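Local coordinates for cellulase (Bacillus sp. BG-CS10, PDB 5E09), which probably hydrolyses internal beta-1,4-glucosidic bonds of cellulose, and carries a family 46 carbohydrate-binding module besides its catalytic barrel, at residues Q86-A91 with L96-N101; E45-I50 with L92-Y97; S12-M17 with N218-V223; E53-I58 with H307-N312. All blocks are in the same frame, centred on the assembly; numbering follows the deposited sequence.

Interaction 1 (Q86-A91 with L96-N101); sequences QVIDWA and LYVMLN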
loop_
_atom_site.group_PDB
_atom_site.type_symbol
_atom_site.label_atom_id
_atom_site.label_comp_id
_atom_site.label_asym_id
_atom_site.label_seq_id
_atom_site.Cartn_x
_atom_site.Cartn_y
_atom_site.Cartn_z
ATOM N N GLN A 86 19.287 18.430 6.152
ATOM C CA GLN A 86 19.915 18.429 4.841
ATOM C C GLN A 86 18.978 17.825 3.806
ATOM O O GLN A 86 18.817 18.368 2.712
ATOM C CB GLN A 86 21.240 17.665 4.865
ATOM C CG GLN A 86 21.839 17.479 3.480
ATOM C CD GLN A 86 23.300 17.870 3.412
ATOM O OE1 GLN A 86 24.087 17.538 4.298
ATOM N NE2 GLN A 86 23.668 18.593 2.359
ATOM N N VAL A 87 18.348 16.707 4.152
ATOM C CA VAL A 87 17.427 16.076 3.214
ATOM C C VAL A 87 16.279 17.031 2.894
ATOM O O VAL A 87 15.903 17.212 1.718
ATOM C CB VAL A 87 16.879 14.760 3.757
ATOM C CG1 VAL A 87 15.767 14.239 2.855
ATOM C CG2 VAL A 87 18.000 13.746 3.874
ATOM N N ILE A 88 15.751 17.666 3.939
ATOM C CA ILE A 88 14.691 18.657 3.758
ATOM C C ILE A 88 15.126 19.799 2.824
ATOM O O ILE A 88 14.348 20.261 1.979
ATOM C CB ILE A 88 14.241 19.231 5.120
ATOM C CG1 ILE A 88 13.530 18.143 5.927
ATOM C CG2 ILE A 88 13.332 20.437 4.927
ATOM C CD1 ILE A 88 13.076 18.582 7.299
ATOM N N ASP A 89 16.372 20.241 2.970
ATOM C CA ASP A 89 16.908 21.307 2.128
ATOM C C ASP A 89 16.988 20.855 0.681
ATOM O O ASP A 89 16.598 21.593 -0.219
ATOM C CB ASP A 89 18.289 21.755 2.617
ATOM C CG ASP A 89 18.221 22.522 3.922
ATOM O OD1 ASP A 89 17.123 23.013 4.268
ATOM O OD2 ASP A 89 19.264 22.643 4.599
ATOM N N TRP A 90 17.496 19.644 0.467
ATOM C CA TRP A 90 17.568 19.056 -0.867
ATOM C C TRP A 90 16.204 19.036 -1.541
ATOM O O TRP A 90 16.067 19.402 -2.713
ATOM C CB TRP A 90 18.115 17.632 -0.796
ATOM C CG TRP A 90 19.577 17.546 -0.518
ATOM C CD1 TRP A 90 20.500 18.543 -0.640
ATOM C CD2 TRP A 90 20.293 16.388 -0.077
ATOM N NE1 TRP A 90 21.748 18.075 -0.304
ATOM C CE2 TRP A 90 21.647 16.755 0.048
ATOM C CE3 TRP A 90 19.920 15.075 0.221
ATOM C CZ2 TRP A 90 22.627 15.859 0.464
ATOM C CZ3 TRP A 90 20.894 14.187 0.636
ATOM C CH2 TRP A 90 22.234 14.583 0.753
ATOM N N ALA A 91 15.198 18.606 -0.786
ATOM C CA ALA A 91 13.847 18.497 -1.316
ATOM C C ALA A 91 13.248 19.870 -1.615
ATOM O O ALA A 91 12.542 20.039 -2.607
ATOM C CB ALA A 91 12.966 17.720 -0.349
ATOM N N LEU A 96 10.159 20.816 -4.215
ATOM C CA LEU A 96 9.158 19.936 -3.623
ATOM C C LEU A 96 8.536 20.568 -2.383
ATOM O O LEU A 96 9.182 21.353 -1.693
ATOM C CB LEU A 96 9.773 18.584 -3.251
ATOM C CG LEU A 96 10.337 17.713 -4.371
ATOM C CD1 LEU A 96 11.106 16.530 -3.783
ATOM C CD2 LEU A 96 9.213 17.236 -5.264
ATOM N N TYR A 97 7.279 20.234 -2.110
ATOM C CA TYR A 97 6.714 20.479 -0.789
ATOM C C TYR A 97 7.196 19.357 0.119
ATOM O O TYR A 97 7.369 18.226 -0.341
ATOM C CB TYR A 97 5.190 20.512 -0.819
ATOM C CG TYR A 97 4.575 21.668 -1.575
ATOM C CD1 TYR A 97 4.393 21.609 -2.956
ATOM C CD2 TYR A 97 4.130 22.802 -0.904
ATOM C CE1 TYR A 97 3.804 22.655 -3.648
ATOM C CE2 TYR A 97 3.543 23.854 -1.587
ATOM C CZ TYR A 97 3.383 23.777 -2.959
ATOM O OH TYR A 97 2.800 24.823 -3.638
ATOM N N VAL A 98 7.422 19.666 1.395
ATOM C CA VAL A 98 7.896 18.674 2.360
ATOM C C VAL A 98 6.993 18.623 3.596
ATOM O O VAL A 98 6.578 19.660 4.105
ATOM C CB VAL A 98 9.341 18.976 2.805
ATOM C CG1 VAL A 98 9.833 17.930 3.806
ATOM C CG2 VAL A 98 10.255 19.035 1.596
HETATM N N MSE A 99 6.674 17.414 4.056
HETATM C CA MSE A 99 5.946 17.227 5.310
HETATM C C MSE A 99 6.849 16.511 6.308
HETATM O O MSE A 99 7.398 15.448 6.002
HETATM C CB MSE A 99 4.646 16.431 5.099
HETATM C CG MSE A 99 3.874 16.173 6.401
HETATM SE SE MSE A 99 2.215 15.141 6.234
HETATM C CE MSE A 99 1.504 16.010 4.626
ATOM N N LEU A 100 7.009 17.098 7.493
ATOM C CA LEU A 100 7.866 16.525 8.539
ATOM C C LEU A 100 7.063 16.196 9.803
ATOM O O LEU A 100 6.190 16.974 10.202
ATOM C CB LEU A 100 8.998 17.493 8.877
ATOM C CG LEU A 100 9.966 17.066 9.978
ATOM C CD1 LEU A 100 10.812 15.902 9.507
ATOM C CD2 LEU A 100 10.843 18.228 10.428
ATOM N N ASN A 101 7.346 15.054 10.434
ATOM C CA ASN A 101 6.573 14.655 11.616
ATOM C C ASN A 101 7.360 14.067 12.783
ATOM O O ASN A 101 8.590 14.054 12.782
ATOM C CB ASN A 101 5.480 13.651 11.214
ATOM C CG ASN A 101 6.014 12.262 10.852
ATOM O OD1 ASN A 101 7.155 11.892 11.159
ATOM N ND2 ASN A 101 5.159 11.473 10.209
#
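I88 and L100 meet because of how their first torsions are set. I88 keeps CG1 beside its backbone N, and the chain then runs straight out to CD1 (chi2 178°). L100 turns CG opposite its own backbone N, next to the carbonyl carbon. The two side chains cross at about a right angle. I88 CD1 lies against both methyls at the fork of L100, 3.9 Å from CD2 and 4.1 Å from CD1.

Further down, V98 has CG2 beside its backbone N, which leaves that methyl facing the helix. V98 CG2 rests on A91 CB at 3.6 Å. I88 CG1 and V98 CG1 make a looser contact at 4.3 Å. The contact belongs to a beta-alpha-beta unit of the TIM barrel, in which helix 78-93 leads back to strand 97-100. The short helix and strand axes come within 8.7 Å, with directions 155° apart. V98 and L100 are on the outer side of the barrel wall, while M99 between them meets M143 and R59 of the neighbouring strands.

The turn between helix and strand is closed by the backbone. L96 N donates to A91 O at 3.0 Å, with an N-H...O angle of 147°. L96 CB also lies close to this oxygen. The L96 side chain points toward the helix, and L96 CD1 approaches A91 CB at 4.1 Å. F135 borders I88, and I47 of helix 44-52 touches both A91 and L96.

Interaction 2 (E45-I50 with L92-Y97); sequences ELIKTI and LEEDLY
E94 reaches across to I47 and K48 on helix 44-52. It stands in the Schellman motif that ends helix 78-93, where D95 takes positive phi and D95 N bonds L92 O at 2.9 Å. The contact joins helix 44-52 of the TIM barrel to the C-terminal end of helix 78-93. From CB, which points at helix 44-52, the E94 chain continues to CG, and E94 CG meets I47 CG2 at 4.1 Å. A bend at the next bond (chi2 -67°) swings the carboxylate over the backbone of K48. E94 CD is 4.0 Å from K48 CA, and E94 OE2 rests 3.7 Å from K48 CB. The K48 amine is not the partner: K48 NZ stays 6.6 Å from E94 OE2. The salt bridge runs instead from OE2 to R44 NH1, and E93 OE1 takes R44 NH2. With an alanine here, R44 would probably keep E93 but lose its second carboxylate, and the surface of I47 CG2 and K48 CB would probably be left less covered. I47 also lies against A91 and L96. The I47 CG2 methyl, opposite the backbone N, packs on L96 CD1 at 4.0 Å.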
loop_
_atom_site.group_PDB
_atom_site.type_symbol
_atom_site.label_atom_id
_atom_site.label_comp_id
_atom_site.label_asym_id
_atom_site.label_seq_id
_atom_site.Cartn_x
_atom_site.Cartn_y
_atom_site.Cartn_z
ATOM N N GLU A 45 20.527 12.205 -5.158
ATOM C CA GLU A 45 19.976 11.618 -6.370
ATOM C C GLU A 45 18.634 10.950 -6.108
ATOM O O GLU A 45 17.798 10.878 -7.005
ATOM C CB GLU A 45 20.969 10.616 -6.975
ATOM C CG GLU A 45 22.270 11.225 -7.472
ATOM C CD GLU A 45 23.321 11.386 -6.380
ATOM O OE1 GLU A 45 23.031 11.075 -5.201
ATOM O OE2 GLU A 45 24.442 11.840 -6.702
ATOM N N LEU A 46 18.430 10.463 -4.886
ATOM C CA LEU A 46 17.133 9.905 -4.504
ATOM C C LEU A 46 16.044 10.969 -4.602
ATOM O O LEU A 46 15.018 10.782 -5.272
ATOM C CB LEU A 46 17.187 9.337 -3.087
ATOM C CG LEU A 46 15.918 8.614 -2.636
ATOM C CD1 LEU A 46 15.597 7.505 -3.610
ATOM C CD2 LEU A 46 16.070 8.056 -1.231
ATOM N N ILE A 47 16.287 12.091 -3.934
ATOM C CA ILE A 47 15.371 13.223 -3.943
ATOM C C ILE A 47 15.135 13.735 -5.359
ATOM O O ILE A 47 13.981 13.945 -5.786
ATOM C CB ILE A 47 15.909 14.372 -3.066
ATOM C CG1 ILE A 47 16.324 13.844 -1.693
ATOM C CG2 ILE A 47 14.879 15.479 -2.931
ATOM C CD1 ILE A 47 15.205 13.163 -0.921
ATOM N N LYS A 48 16.227 13.930 -6.094
ATOM C CA LYS A 48 16.120 14.422 -7.461
ATOM C C LYS A 48 15.313 13.457 -8.324
ATOM O O LYS A 48 14.543 13.879 -9.181
ATOM C CB LYS A 48 17.505 14.650 -8.075
ATOM C CG LYS A 48 17.478 14.832 -9.588
ATOM C CD LYS A 48 18.735 15.485 -10.126
ATOM C CE LYS A 48 18.751 15.429 -11.643
ATOM N NZ LYS A 48 18.355 14.083 -12.160
ATOM N N THR A 49 15.483 12.161 -8.089
ATOM C CA THR A 49 14.746 11.154 -8.841
ATOM C C THR A 49 13.254 11.274 -8.557
ATOM O O THR A 49 12.434 11.268 -9.476
ATOM C CB THR A 49 15.204 9.731 -8.497
ATOM O OG1 THR A 49 16.618 9.609 -8.704
ATOM C CG2 THR A 49 14.464 8.718 -9.361
ATOM N N ILE A 50 12.911 11.387 -7.277
ATOM C CA ILE A 50 11.512 11.545 -6.889
ATOM C C ILE A 50 10.883 12.768 -7.561
ATOM O O ILE A 50 9.735 12.716 -8.017
ATOM C CB ILE A 50 11.369 11.653 -5.358
ATOM C CG1 ILE A 50 11.718 10.306 -4.711
ATOM C CG2 ILE A 50 9.967 12.098 -4.968
ATOM C CD1 ILE A 50 10.947 9.131 -5.285
ATOM N N LEU A 92 13.532 20.852 -0.765
ATOM C CA LEU A 92 13.076 22.216 -1.032
ATOM C C LEU A 92 13.754 22.776 -2.289
ATOM O O LEU A 92 13.118 23.469 -3.082
ATOM C CB LEU A 92 13.331 23.121 0.178
ATOM C CG LEU A 92 12.435 22.838 1.392
ATOM C CD1 LEU A 92 12.886 23.619 2.618
ATOM C CD2 LEU A 92 10.972 23.130 1.072
ATOM N N GLU A 93 15.034 22.449 -2.474
ATOM C CA GLU A 93 15.789 22.848 -3.664
ATOM C C GLU A 93 15.180 22.303 -4.952
ATOM O O GLU A 93 15.217 22.965 -5.986
ATOM C CB GLU A 93 17.239 22.376 -3.564
ATOM C CG GLU A 93 18.071 23.078 -2.511
ATOM C CD GLU A 93 19.421 22.409 -2.316
ATOM O OE1 GLU A 93 19.929 21.813 -3.291
ATOM O OE2 GLU A 93 19.965 22.465 -1.189
ATOM N N GLU A 94 14.636 21.089 -4.888
ATOM C CA GLU A 94 13.969 20.484 -6.038
ATOM C C GLU A 94 12.565 21.041 -6.230
ATOM O O GLU A 94 11.799 20.528 -7.049
ATOM C CB GLU A 94 13.901 18.965 -5.887
ATOM C CG GLU A 94 15.255 18.284 -5.869
ATOM C CD GLU A 94 15.971 18.383 -7.205
ATOM O OE1 GLU A 94 15.289 18.562 -8.238
ATOM O OE2 GLU A 94 17.217 18.286 -7.223
ATOM N N ASP A 95 12.244 22.082 -5.462
ATOM C CA ASP A 95 10.936 22.743 -5.488
ATOM C C ASP A 95 9.809 21.811 -5.021
ATOM O O ASP A 95 8.646 21.994 -5.380
ATOM C CB ASP A 95 10.630 23.290 -6.890
ATOM C CG ASP A 95 11.491 24.490 -7.250
ATOM O OD1 ASP A 95 12.112 25.074 -6.332
ATOM O OD2 ASP A 95 11.549 24.846 -8.449
ATOM N N LEU A 96 10.159 20.816 -4.215
ATOM C CA LEU A 96 9.158 19.936 -3.623
ATOM C C LEU A 96 8.536 20.568 -2.383
ATOM O O LEU A 96 9.182 21.353 -1.693
ATOM C CB LEU A 96 9.773 18.584 -3.251
ATOM C CG LEU A 96 10.337 17.713 -4.371
ATOM C CD1 LEU A 96 11.106 16.530 -3.783
ATOM C CD2 LEU A 96 9.213 17.236 -5.264
ATOM N N TYR A 97 7.279 20.234 -2.110
ATOM C CA TYR A 97 6.714 20.479 -0.789
ATOM C C TYR A 97 7.196 19.357 0.119
ATOM O O TYR A 97 7.369 18.226 -0.341
ATOM C CB TYR A 97 5.190 20.512 -0.819
ATOM C CG TYR A 97 4.575 21.668 -1.575
ATOM C CD1 TYR A 97 4.393 21.609 -2.956
ATOM C CD2 TYR A 97 4.130 22.802 -0.904
ATOM C CE1 TYR A 97 3.804 22.655 -3.648
ATOM C CE2 TYR A 97 3.543 23.854 -1.587
ATOM C CZ TYR A 97 3.383 23.777 -2.959
ATOM O OH TYR A 97 2.800 24.823 -3.638
#

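Interaction 3 (S12-M17 with N218-V223); sequences SYVADM and NLIATV
V14 O is gripped twice. M17 N donates to V14 O at 3.0 Å, and the T306 hydroxyl OG1 also bonds it. T306 begins the last strand of the TIM barrel, and V14 in turn packs on I220 of strand 219-225. The short helix 9-15 therefore lies across the N-terminal end of the barrel, where the strands start, and covers that end.

The contact itself is small and apolar. V14 has CG2 beside its backbone N (chi1 166° for CG1), and this methyl does the touching. The V14 and I220 side chains run alongside each other, pointing opposite ways. V14 CG2 meets I220 CG1 and I220 CD1, each at 3.7 Å, and reaches I220 CG2 at 4.0 Å. One valine methyl thus rests on three carbons of the isoleucine.

Y13 is turned so that its OH bonds H140 O, just before strand 142-145, and its ring meets Y97 edge-to-face. The Y13 ring comes to the isoleucine obliquely, with Y13 CE1 4.3 Å from I220 CD1.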
loop_
_atom_site.group_PDB
_atom_site.type_symbol
_atom_site.label_atom_id
_atom_site.label_comp_id
_atom_site.label_asym_id
_atom_site.label_seq_id
_atom_site.Cartn_x
_atom_site.Cartn_y
_atom_site.Cartn_z
ATOM N N SER A 12 -5.289 25.641 -2.361
ATOM C CA SER A 12 -4.436 25.689 -3.545
ATOM C C SER A 12 -3.044 25.174 -3.215
ATOM O O SER A 12 -2.410 24.491 -4.018
ATOM C CB SER A 12 -4.360 27.114 -4.098
ATOM O OG SER A 12 -5.623 27.531 -4.577
ATOM N N TYR A 13 -2.574 25.540 -2.030
ATOM C CA TYR A 13 -1.359 24.996 -1.452
ATOM C C TYR A 13 -1.402 23.468 -1.492
ATOM O O TYR A 13 -0.500 22.833 -2.040
ATOM C CB TYR A 13 -1.200 25.509 -0.018
ATOM C CG TYR A 13 0.042 25.056 0.725
ATOM C CD1 TYR A 13 0.059 23.845 1.411
ATOM C CD2 TYR A 13 1.178 25.853 0.781
ATOM C CE1 TYR A 13 1.173 23.431 2.109
ATOM C CE2 TYR A 13 2.305 25.445 1.477
ATOM C CZ TYR A 13 2.295 24.227 2.141
ATOM O OH TYR A 13 3.399 23.793 2.852
ATOM N N VAL A 14 -2.467 22.884 -0.945
ATOM C CA VAL A 14 -2.581 21.428 -0.876
ATOM C C VAL A 14 -2.765 20.795 -2.259
ATOM O O VAL A 14 -2.198 19.736 -2.537
ATOM C CB VAL A 14 -3.738 20.996 0.058
ATOM C CG1 VAL A 14 -4.089 19.519 -0.139
ATOM C CG2 VAL A 14 -3.367 21.266 1.509
ATOM N N ALA A 15 -3.543 21.443 -3.124
ATOM C CA ALA A 15 -3.719 20.944 -4.486
ATOM C C ALA A 15 -2.384 20.919 -5.230
ATOM O O ALA A 15 -2.139 20.032 -6.047
ATOM C CB ALA A 15 -4.735 21.785 -5.243
ATOM N N ASP A 16 -1.501 21.832 -4.898
ATOM C CA ASP A 16 -0.206 21.929 -5.512
ATOM C C ASP A 16 0.766 20.839 -5.078
ATOM O O ASP A 16 1.849 20.750 -5.588
ATOM C CB ASP A 16 0.370 23.306 -5.291
ATOM C CG ASP A 16 1.408 23.661 -6.295
ATOM O OD1 ASP A 16 1.265 23.271 -7.453
ATOM O OD2 ASP A 16 2.372 24.345 -5.942
HETATM N N MSE A 17 0.395 20.043 -4.103
HETATM C CA MSE A 17 1.235 18.972 -3.655
HETATM C C MSE A 17 1.005 17.684 -4.398
HETATM O O MSE A 17 1.827 16.824 -4.231
HETATM C CB MSE A 17 0.977 18.693 -2.187
HETATM C CG MSE A 17 1.354 19.769 -1.203
HETATM SE SE MSE A 17 0.613 19.343 0.569
HETATM C CE MSE A 17 1.937 18.036 1.115
ATOM N N ASN A 218 -4.572 28.115 8.102
ATOM C CA ASN A 218 -3.499 27.314 7.519
ATOM C C ASN A 218 -3.385 25.915 8.112
ATOM O O ASN A 218 -2.314 25.499 8.548
ATOM C CB ASN A 218 -2.172 28.056 7.673
ATOM C CG ASN A 218 -2.118 29.330 6.835
ATOM O OD1 ASN A 218 -2.401 29.312 5.636
ATOM N ND2 ASN A 218 -1.779 30.443 7.473
ATOM N N LEU A 219 -4.498 25.189 8.113
ATOM C CA LEU A 219 -4.549 23.861 8.707
ATOM C C LEU A 219 -5.004 22.824 7.680
ATOM O O LEU A 219 -5.841 23.104 6.823
ATOM C CB LEU A 219 -5.480 23.858 9.924
ATOM C CG LEU A 219 -5.079 24.722 11.131
ATOM C CD1 LEU A 219 -6.119 24.628 12.238
ATOM C CD2 LEU A 219 -3.711 24.341 11.666
ATOM N N ILE A 220 -4.435 21.626 7.775
ATOM C CA ILE A 220 -4.704 20.544 6.841
ATOM C C ILE A 220 -5.048 19.270 7.598
ATOM O O ILE A 220 -4.348 18.897 8.531
ATOM C CB ILE A 220 -3.492 20.270 5.929
ATOM C CG1 ILE A 220 -3.042 21.553 5.221
ATOM C CG2 ILE A 220 -3.813 19.171 4.929
ATOM C CD1 ILE A 220 -1.602 21.510 4.758
ATOM N N ALA A 221 -6.131 18.611 7.206
ATOM C CA ALA A 221 -6.500 17.332 7.798
ATOM C C ALA A 221 -5.736 16.212 7.107
ATOM O O ALA A 221 -5.519 16.271 5.901
ATOM C CB ALA A 221 -8.003 17.107 7.688
ATOM N N THR A 222 -5.315 15.197 7.853
ATOM C CA THR A 222 -4.694 14.059 7.198
ATOM C C THR A 222 -5.256 12.719 7.645
ATOM O O THR A 222 -5.547 12.502 8.825
ATOM C CB THR A 222 -3.171 14.033 7.404
ATOM O OG1 THR A 222 -2.628 12.910 6.699
ATOM C CG2 THR A 222 -2.802 13.926 8.881
ATOM N N VAL A 223 -5.410 11.819 6.680
ATOM C CA VAL A 223 -5.822 10.457 7.001
ATOM C C VAL A 223 -4.975 9.474 6.205
ATOM O O VAL A 223 -4.245 9.869 5.290
ATOM C CB VAL A 223 -7.322 10.214 6.718
ATOM C CG1 VAL A 223 -8.180 10.953 7.735
ATOM C CG2 VAL A 223 -7.691 10.631 5.302
#

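Interaction 4 (E53-I58 with H307-N312); sequences EGYKSI and HMLWDN
M308, Y55 and L309 bury the most surface here, and they do so on two sides of the barrel wall. M308 is a selenomethionine. Its chain starts with CG beside the backbone N, continues nearly straight, and then bends at the selenium (chi3 82°). That last bend lays the CE methyl over the start of strand 57-60. M308 CE is 3.6 Å from S57 OG and 3.6 Å from I58 C. M308 CE is also 4.1 Å from S57 CB. These are plain van der Waals contacts. The polar need of S57 OG is met by M17 O, which it hydrogen-bonds. V268 and M99, from two other strands, also touch the M308 side chain.

Y55 and L309 meet on the outer side. Their side chains approach at a slant. The contact is made by the far end of the tyrosine, with Y55 OH 3.8 Å from L309 CD2. L309 holds CG opposite its backbone N, and CD2 is the branch presented to the phenol oxygen. L332 of helix 326-337 touches both residues and covers this pair. W336 of the same helix meets the Y55 ring edge-to-face.

The two strands are not direct neighbours. Strand 20-23 lies between them, and S57 is bonded through its backbone to W21. Contacts of this kind, one through the lumen and one under an outer helix, belong to the closed eight-stranded (beta/alpha)8 or TIM barrel of glycosyl hydrolase family 5.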
loop_
_atom_site.group_PDB
_atom_site.type_symbol
_atom_site.label_atom_id
_atom_site.label_comp_id
_atom_site.label_asym_id
_atom_site.label_seq_id
_atom_site.Cartn_x
_atom_site.Cartn_y
_atom_site.Cartn_z
ATOM N N GLU A 53 10.429 12.074 -11.428
ATOM C CA GLU A 53 9.370 11.129 -11.753
ATOM C C GLU A 53 7.994 11.788 -11.736
ATOM O O GLU A 53 6.986 11.141 -12.025
ATOM C CB GLU A 53 9.403 9.942 -10.791
ATOM C CG GLU A 53 10.656 9.080 -10.918
ATOM C CD GLU A 53 10.791 8.427 -12.290
ATOM O OE1 GLU A 53 9.799 7.849 -12.789
ATOM O OE2 GLU A 53 11.894 8.500 -12.871
ATOM N N GLY A 54 7.954 13.074 -11.396
ATOM C CA GLY A 54 6.721 13.837 -11.455
ATOM C C GLY A 54 6.067 14.091 -10.108
ATOM O O GLY A 54 5.015 14.734 -10.040
ATOM N N TYR A 55 6.678 13.585 -9.037
ATOM C CA TYR A 55 6.174 13.822 -7.688
ATOM C C TYR A 55 6.443 15.260 -7.275
ATOM O O TYR A 55 7.544 15.770 -7.477
ATOM C CB TYR A 55 6.801 12.845 -6.692
ATOM C CG TYR A 55 6.186 11.469 -6.771
ATOM C CD1 TYR A 55 4.947 11.211 -6.195
ATOM C CD2 TYR A 55 6.829 10.433 -7.444
ATOM C CE1 TYR A 55 4.367 9.963 -6.275
ATOM C CE2 TYR A 55 6.253 9.174 -7.531
ATOM C CZ TYR A 55 5.022 8.948 -6.943
ATOM O OH TYR A 55 4.442 7.706 -7.020
ATOM N N LYS A 56 5.436 15.913 -6.703
ATOM C CA LYS A 56 5.558 17.325 -6.354
ATOM C C LYS A 56 5.637 17.576 -4.845
ATOM O O LYS A 56 5.708 18.724 -4.402
ATOM C CB LYS A 56 4.394 18.114 -6.953
ATOM C CG LYS A 56 4.433 18.178 -8.467
ATOM C CD LYS A 56 3.975 19.523 -8.971
ATOM C CE LYS A 56 2.619 19.888 -8.412
ATOM N NZ LYS A 56 2.211 21.243 -8.871
ATOM N N SER A 57 5.635 16.509 -4.055
ATOM C CA SER A 57 5.816 16.662 -2.615
ATOM C C SER A 57 6.324 15.380 -1.989
ATOM O O SER A 57 6.097 14.285 -2.500
ATOM C CB SER A 57 4.514 17.104 -1.935
ATOM O OG SER A 57 3.480 16.162 -2.135
ATOM N N ILE A 58 7.027 15.524 -0.878
ATOM C CA ILE A 58 7.614 14.377 -0.224
ATOM C C ILE A 58 7.324 14.434 1.274
ATOM O O ILE A 58 7.432 15.486 1.906
ATOM C CB ILE A 58 9.139 14.306 -0.492
ATOM C CG1 ILE A 58 9.763 13.101 0.218
ATOM C CG2 ILE A 58 9.822 15.594 -0.070
ATOM C CD1 ILE A 58 11.260 12.994 0.017
ATOM N N HIS A 307 -2.768 12.958 -2.412
ATOM C CA HIS A 307 -2.344 11.663 -1.886
ATOM C C HIS A 307 -0.830 11.482 -1.919
ATOM O O HIS A 307 -0.136 12.078 -2.746
ATOM C CB HIS A 307 -3.019 10.536 -2.666
ATOM C CG HIS A 307 -2.799 10.616 -4.144
ATOM N ND1 HIS A 307 -1.582 10.333 -4.730
ATOM C CD2 HIS A 307 -3.632 10.964 -5.151
ATOM C CE1 HIS A 307 -1.682 10.499 -6.037
ATOM N NE2 HIS A 307 -2.914 10.884 -6.320
HETATM N N MSE A 308 -0.328 10.645 -1.014
HETATM C CA MSE A 308 1.109 10.414 -0.856
HETATM C C MSE A 308 1.428 8.929 -0.647
HETATM O O MSE A 308 1.105 8.356 0.396
HETATM C CB MSE A 308 1.651 11.230 0.320
HETATM C CG MSE A 308 1.215 12.686 0.312
HETATM SE SE MSE A 308 2.108 13.725 1.670
HETATM C CE MSE A 308 3.783 14.073 0.734
ATOM N N LEU A 309 2.073 8.320 -1.637
ATOM C CA LEU A 309 2.318 6.882 -1.654
ATOM C C LEU A 309 3.309 6.446 -0.580
ATOM O O LEU A 309 4.362 7.062 -0.409
ATOM C CB LEU A 309 2.833 6.464 -3.035
ATOM C CG LEU A 309 3.338 5.034 -3.239
ATOM C CD1 LEU A 309 2.176 4.056 -3.298
ATOM C CD2 LEU A 309 4.204 4.946 -4.492
ATOM N N TRP A 310 2.973 5.382 0.140
ATOM C CA TRP A 310 3.895 4.830 1.125
ATOM C C TRP A 310 4.927 3.950 0.427
ATOM O O TRP A 310 4.574 2.962 -0.217
ATOM C CB TRP A 310 3.155 4.021 2.196
ATOM C CG TRP A 310 4.096 3.362 3.164
ATOM C CD1 TRP A 310 4.395 2.028 3.245
ATOM C CD2 TRP A 310 4.884 4.005 4.163
ATOM N NE1 TRP A 310 5.310 1.806 4.241
ATOM C CE2 TRP A 310 5.632 3.016 4.826
ATOM C CE3 TRP A 310 5.024 5.338 4.580
ATOM C CZ2 TRP A 310 6.507 3.293 5.872
ATOM C CZ3 TRP A 310 5.897 5.622 5.620
ATOM C CH2 TRP A 310 6.627 4.603 6.253
ATOM N N ASP A 311 6.198 4.317 0.554
ATOM C CA ASP A 311 7.281 3.581 -0.093
ATOM C C ASP A 311 8.385 3.278 0.911
ATOM O O ASP A 311 9.205 4.140 1.205
ATOM C CB ASP A 311 7.839 4.385 -1.270
ATOM C CG ASP A 311 8.744 3.557 -2.190
ATOM O OD1 ASP A 311 9.285 2.511 -1.755
ATOM O OD2 ASP A 311 8.913 3.973 -3.362
ATOM N N ASN A 312 8.406 2.050 1.426
ATOM C CA ASN A 312 9.367 1.666 2.460
ATOM C C ASN A 312 10.699 1.205 1.876
ATOM O O ASN A 312 11.570 0.720 2.602
ATOM C CB ASN A 312 8.784 0.561 3.357
ATOM C CG ASN A 312 8.454 -0.725 2.596
ATOM O OD1 ASN A 312 8.945 -0.961 1.489
ATOM N ND2 ASN A 312 7.624 -1.570 3.202
#

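From the N terminus, the segment at 12-17 comes first, and its partner at 218-223 closes a loop of some 200 residues in interaction 3. Interaction 2 opens at 45-50 and interaction 4 at 53-58. Interaction 2 closes at 92-97 and interaction 4 only at 307-312, so these two cross. Interaction 4 also crosses interaction 3. Interaction 1, from 86-91 to 96-101, is the shortest loop and falls within both 3 and 4. It shares L96 and Y97 with interaction 2. Interaction 1 ties helix 78-93 to its following strand, interaction 2 ties helix 44-52 to the turn between those two, interaction 3 shuts the barrel floor, and interaction 4 links the barrel's second and last strands.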